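Local coordinates for alcohol dehydrogenase superfamily protein (Novosphingobium aromaticivorans, PDB 3GAZ) that probably acts as an NADP-dependent oxidoreductase of the medium-chain alcohol dehydrogenase superfamily, at residues A138-G141 with L142-A146; P227-D230 with A231-A235; A309-G312 with S313-A317. One frame throughout, in Å; residues are numbered along the deposited sequence.

Contact 1 of 3, residues A138-G141 with L142-A146; sequences AWEG and LVDRA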
# COMPACT_ATOMS: atom_id res chain seq x y z
N ALA A 138 22.03 -4.98 1.28
CA ALA A 138 23.38 -5.48 1.04
C ALA A 138 23.39 -6.98 0.78
O ALA A 138 24.11 -7.47 -0.10
CB ALA A 138 24.26 -5.17 2.25
N TRP A 139 22.58 -7.71 1.54
CA TRP A 139 22.50 -9.16 1.41
C TRP A 139 21.88 -9.62 0.09
O TRP A 139 22.37 -10.58 -0.53
CB TRP A 139 21.70 -9.74 2.58
CG TRP A 139 21.67 -11.23 2.62
CD1 TRP A 139 20.85 -12.06 1.91
CD2 TRP A 139 22.53 -12.08 3.39
NE1 TRP A 139 21.14 -13.38 2.20
CE2 TRP A 139 22.17 -13.42 3.10
CE3 TRP A 139 23.57 -11.84 4.29
CZ2 TRP A 139 22.81 -14.51 3.69
CZ3 TRP A 139 24.22 -12.93 4.88
CH2 TRP A 139 23.83 -14.25 4.58
N GLU A 140 20.81 -8.97 -0.35
CA GLU A 140 20.17 -9.38 -1.59
C GLU A 140 21.14 -9.23 -2.76
O GLU A 140 21.10 -10.03 -3.69
CB GLU A 140 18.91 -8.56 -1.86
CG GLU A 140 17.87 -8.67 -0.76
CD GLU A 140 16.47 -8.32 -1.23
OE1 GLU A 140 16.32 -7.34 -2.01
OE2 GLU A 140 15.52 -9.01 -0.82
N GLY A 141 22.00 -8.22 -2.70
CA GLY A 141 22.94 -8.00 -3.77
C GLY A 141 24.14 -8.93 -3.73
O GLY A 141 24.48 -9.57 -4.73
N LEU A 142 24.76 -9.02 -2.56
CA LEU A 142 25.95 -9.84 -2.37
C LEU A 142 25.71 -11.34 -2.35
O LEU A 142 26.54 -12.11 -2.85
CB LEU A 142 26.66 -9.45 -1.07
CG LEU A 142 27.23 -8.04 -0.96
CD1 LEU A 142 27.70 -7.80 0.47
CD2 LEU A 142 28.37 -7.86 -1.95
N VAL A 143 24.60 -11.77 -1.76
CA VAL A 143 24.33 -13.20 -1.65
C VAL A 143 23.27 -13.71 -2.62
O VAL A 143 23.57 -14.56 -3.46
CB VAL A 143 23.92 -13.56 -0.20
CG1 VAL A 143 23.71 -15.06 -0.07
CG2 VAL A 143 25.00 -13.09 0.77
N ASP A 144 22.05 -13.21 -2.51
CA ASP A 144 20.98 -13.65 -3.40
C ASP A 144 21.33 -13.50 -4.89
O ASP A 144 21.20 -14.45 -5.65
CB ASP A 144 19.67 -12.90 -3.10
CG ASP A 144 19.12 -13.22 -1.72
OD1 ASP A 144 19.35 -14.34 -1.23
OD2 ASP A 144 18.43 -12.35 -1.13
N ARG A 145 21.76 -12.32 -5.30
CA ARG A 145 22.10 -12.10 -6.70
C ARG A 145 23.51 -12.56 -7.10
O ARG A 145 23.67 -13.32 -8.05
CB ARG A 145 21.92 -10.63 -7.07
CG ARG A 145 20.48 -10.10 -7.04
CD ARG A 145 19.59 -10.79 -8.08
NE ARG A 145 19.08 -12.09 -7.62
CZ ARG A 145 18.17 -12.24 -6.67
NH1 ARG A 145 17.66 -11.18 -6.06
NH2 ARG A 145 17.78 -13.45 -6.31
N ALA A 146 24.53 -12.10 -6.38
CA ALA A 146 25.91 -12.43 -6.73
C ALA A 146 26.51 -13.68 -6.09
O ALA A 146 27.54 -14.17 -6.57
CB ALA A 146 26.81 -11.23 -6.45
O HOH W 1 19.98 -15.71 1.14
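Trp139 turns its indole along the helix toward Val143 because CG stands anti to the backbone N (chi1 -174°), while the valine, with CG1 anti to its own N and CG2 anti to the carbonyl carbon, offers CG2 to the ring. The result is a CH-pi contact: Val143 CG2 sits 3.7 Å from the centroid of the six-membered ring of Trp139, only 12° off the ring normal. Val143 CB lies over the same face, beside NE1 and CE2 of Trp139, so the whole isopropyl group leans on one face of the indole. The pyrrole N-H is used at the ring edge, where a water in the ring plane accepts from Trp139 NE1 at 2.8 Å and donates to Asp144 OD1 at 2.8 Å. This bridge ties the indole to a carboxylate whose plane is turned 77° from the ring. Asp144 OD2 comes within 4.4 Å of Glu140 OE2, a like-charge approach, but each carboxylate has a partner of its own, Asp144 OD2 bonding His280 NE2 and Glu140 OE1 bonding Thr268 OG1, and these bonds may offset it. A leucine in place of Trp139 would probably leave the water without its N-H donor and Val143 without the flat surface it rests on. The backbone changes pitch beneath these side chains. Leu142 N bonds to Ala138 O and Val143 N to Trp139 O in alpha-helical fashion, but Trp139 O also takes a weak bond from Asp144 N, and Arg145 N reaches Glu140 O at 2.9 Å. Ala146 N closes the next five-residue step on Gly141 O. Helix 278-293 meets Trp139 through Met284 and Glu287. The arrangement is that of a helix widening into pi-type turns toward its C-terminal end, here on helix 132-145, which packs against strand 217-222 and helix 162-173 of the Rossmann-type fold.

Contact 2 of 3, residues P227-D230 with A231-A235; sequences PVLD and ASFSA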
# COMPACT_ATOMS: atom_id res chain seq x y z
N PRO A 227 26.53 7.98 -11.98
CA PRO A 227 27.87 7.80 -12.55
C PRO A 227 28.68 6.71 -11.85
O PRO A 227 29.56 6.09 -12.44
CB PRO A 227 28.51 9.18 -12.37
CG PRO A 227 27.33 10.11 -12.43
CD PRO A 227 26.31 9.38 -11.58
N VAL A 228 28.37 6.47 -10.57
CA VAL A 228 29.09 5.46 -9.81
C VAL A 228 28.83 4.06 -10.39
O VAL A 228 29.68 3.17 -10.31
CB VAL A 228 28.68 5.48 -8.32
CG1 VAL A 228 29.48 4.44 -7.54
CG2 VAL A 228 28.93 6.88 -7.73
N LEU A 229 27.65 3.88 -10.99
CA LEU A 229 27.32 2.59 -11.58
C LEU A 229 28.18 2.39 -12.83
O LEU A 229 28.67 1.29 -13.10
CB LEU A 229 25.83 2.51 -11.94
CG LEU A 229 25.40 1.22 -12.63
CD1 LEU A 229 25.85 0.02 -11.81
CD2 LEU A 229 23.88 1.22 -12.79
N ASP A 230 28.36 3.46 -13.60
CA ASP A 230 29.19 3.39 -14.80
C ASP A 230 30.62 3.05 -14.38
O ASP A 230 31.29 2.25 -15.03
CB ASP A 230 29.17 4.73 -15.55
CG ASP A 230 27.79 5.11 -16.03
OD1 ASP A 230 27.16 4.30 -16.74
OD2 ASP A 230 27.33 6.22 -15.71
N ALA A 231 31.08 3.66 -13.30
CA ALA A 231 32.43 3.40 -12.80
C ALA A 231 32.55 1.93 -12.38
O ALA A 231 33.60 1.32 -12.53
CB ALA A 231 32.74 4.32 -11.62
N SER A 232 31.45 1.38 -11.87
CA SER A 232 31.42 -0.01 -11.44
C SER A 232 31.59 -0.93 -12.64
O SER A 232 32.27 -1.96 -12.55
CB SER A 232 30.10 -0.31 -10.73
OG SER A 232 29.94 0.50 -9.58
N PHE A 233 30.98 -0.57 -13.76
CA PHE A 233 31.10 -1.38 -14.97
C PHE A 233 32.56 -1.35 -15.41
O PHE A 233 33.06 -2.30 -16.00
CB PHE A 233 30.23 -0.81 -16.10
CG PHE A 233 28.74 -0.97 -15.89
CD1 PHE A 233 28.23 -1.83 -14.92
CD2 PHE A 233 27.84 -0.32 -16.73
CE1 PHE A 233 26.85 -2.03 -14.78
CE2 PHE A 233 26.46 -0.51 -16.61
CZ PHE A 233 25.97 -1.37 -15.63
N SER A 234 33.23 -0.24 -15.11
CA SER A 234 34.63 -0.07 -15.48
C SER A 234 35.58 -0.88 -14.59
O SER A 234 36.61 -1.37 -15.06
CB SER A 234 34.98 1.42 -15.43
OG SER A 234 36.33 1.63 -15.81
N ALA A 235 35.24 -1.03 -13.32
CA ALA A 235 36.07 -1.75 -12.36
C ALA A 235 35.89 -3.27 -12.31
O ALA A 235 36.74 -3.98 -11.78
CB ALA A 235 35.86 -1.17 -10.96
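Leu229 and Phe233, one helical turn apart, meet side chain to side chain, and the phenylalanine can be followed outward from its CB. Phe233 CB lies 3.4 Å from Asp230 O. At the next position, CG meets a different carbonyl: Leu229 O stands 3.5 Å above the ring plane of Phe233, offset toward the rim, and is equally near CG and CD1. Farther out, Phe233 CE1 touches Leu229 CD1 at 3.7 Å, and Phe233 CZ approaches Leu229 CG at 4.0 Å. The leucine reaches this half of the ring because its CG is anti to the backbone N (chi1 177°), and the two side chains meet at a slant. Leu229 O meanwhile accepts the ordinary helical bond from Phe233 N. On a neighbouring face of the helix, Ser232 folds its hydroxyl back so that OG donates to Val228 O at 2.8 Å. The same oxygen accepts Ser232 N, the two donors arriving from opposite faces of the carbonyl plane. Leu229, Ser232 and Phe233 all pack on Val242 of strand 240-244, Ser232 also touches Val220 and Asp222 of strand 217-222, and Ala231 and Ala235 rest on Pro204 of helix 204-212, placing helix 227-235 against the parallel sheet.

Contact 3 of 3, residues A309-G312 with S313-A317; sequences AEIG and SAYDA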
# COMPACT_ATOMS: atom_id res chain seq x y z
N ALA A 309 9.67 13.42 19.15
CA ALA A 309 9.28 14.82 18.94
C ALA A 309 10.30 15.61 18.11
O ALA A 309 10.04 16.77 17.76
CB ALA A 309 9.06 15.51 20.29
N GLU A 310 11.43 15.00 17.79
CA GLU A 310 12.48 15.69 17.03
C GLU A 310 12.80 15.00 15.70
O GLU A 310 13.93 15.08 15.21
CB GLU A 310 13.74 15.78 17.89
CG GLU A 310 13.45 16.25 19.31
CD GLU A 310 14.61 16.03 20.28
OE1 GLU A 310 15.18 14.91 20.30
OE2 GLU A 310 14.92 16.96 21.04
N ILE A 311 11.80 14.35 15.11
CA ILE A 311 12.00 13.63 13.86
C ILE A 311 12.40 14.54 12.70
O ILE A 311 13.22 14.15 11.87
CB ILE A 311 10.73 12.80 13.52
CG1 ILE A 311 10.47 11.81 14.65
CG2 ILE A 311 10.93 12.06 12.20
CD1 ILE A 311 9.25 10.92 14.46
N GLY A 312 11.85 15.75 12.65
CA GLY A 312 12.23 16.67 11.59
C GLY A 312 13.73 16.94 11.65
O GLY A 312 14.41 16.98 10.62
N SER A 313 14.24 17.14 12.86
CA SER A 313 15.67 17.39 13.06
C SER A 313 16.48 16.14 12.71
O SER A 313 17.59 16.24 12.20
CB SER A 313 15.95 17.79 14.51
OG SER A 313 15.33 19.02 14.83
N ALA A 314 15.91 14.97 13.00
CA ALA A 314 16.61 13.72 12.70
C ALA A 314 16.88 13.61 11.20
O ALA A 314 17.99 13.25 10.79
CB ALA A 314 15.78 12.54 13.18
N TYR A 315 15.89 13.93 10.38
CA TYR A 315 16.09 13.85 8.94
C TYR A 315 16.96 14.97 8.39
O TYR A 315 17.59 14.80 7.34
CB TYR A 315 14.74 13.80 8.21
CG TYR A 315 14.12 12.42 8.30
CD1 TYR A 315 14.66 11.34 7.59
CD2 TYR A 315 13.07 12.17 9.18
CE1 TYR A 315 14.16 10.05 7.77
CE2 TYR A 315 12.57 10.88 9.36
CZ TYR A 315 13.12 9.83 8.66
OH TYR A 315 12.64 8.56 8.86
N ASP A 316 17.01 16.11 9.07
CA ASP A 316 17.89 17.18 8.61
C ASP A 316 19.30 16.62 8.69
O ASP A 316 20.17 16.97 7.89
CB ASP A 316 17.80 18.42 9.51
CG ASP A 316 16.54 19.22 9.29
OD1 ASP A 316 16.08 19.29 8.13
OD2 ASP A 316 16.03 19.79 10.27
N ALA A 317 19.51 15.76 9.68
CA ALA A 317 20.81 15.14 9.89
C ALA A 317 21.05 14.05 8.84
O ALA A 317 22.15 13.93 8.30
CB ALA A 317 20.87 14.54 11.30
O HOH W 2 13.13 18.39 8.66
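Ala314 N donates to Glu310 O at 3.0 Å, in the carbonyl plane, and so closes the first turn of helix 311-319, with Glu310 at the N-cap; Tyr315 N follows with a bond to Ile311 O, and Asp316 N with one to Gly312 O. Gly312 O has a second donor, a water 2.7 Å away that also donates to Asp316 OD1 at 3.1 Å and so links the aspartate to the preceding turn. Ile311 and Tyr315 lie side by side and point the same way. Ile311 CG2, set anti to the backbone N, meets the CD2-CE2 bond of the phenol, 3.5 Å from Tyr315 CE2 and 3.7 Å from Tyr315 CD2. Tyr315 CD2 also comes within 3.3 Å of Ile311 O. Beyond this contact the phenol reaches a polar end, its OH hydrogen-bonded to Asp48 and His105, while Glu310 OE1 turns back to accept from Ser307 N. Ser313, Ala314 and Ala317 pack on Phe306, and Ile311 on Phe20. The arrangement is the N-terminal start of the helix in a beta-alpha-beta unit, joining strand 306-307 to its parallel neighbour 332-334 in the mixed sheet that also holds strands 34-39 and 70-78, as in the GroES-like part of this family.

In the fold
All three contacts are single-helix contacts that follow one another along the chain, and none touches another. Contacts 1 and 2 are the closest pair, with centres 18 Å apart and nearest atoms about 11 Å apart; both meet strand 217-222 of the parallel sheet, contact 1 through Leu142 and contact 2 through Ser232. Contact 3 lies on the other side of the chain's centre from contact 1, their centres 31 Å apart, and its centre is 33 Å from that of contact 2. A bound calcium ion lies near contacts 1 and 3, about 11 Å from the side chain of Ala138 and about 9 Å from that of Tyr315. Ala138 also lies near the glycine-rich turn presumed to bind NADP.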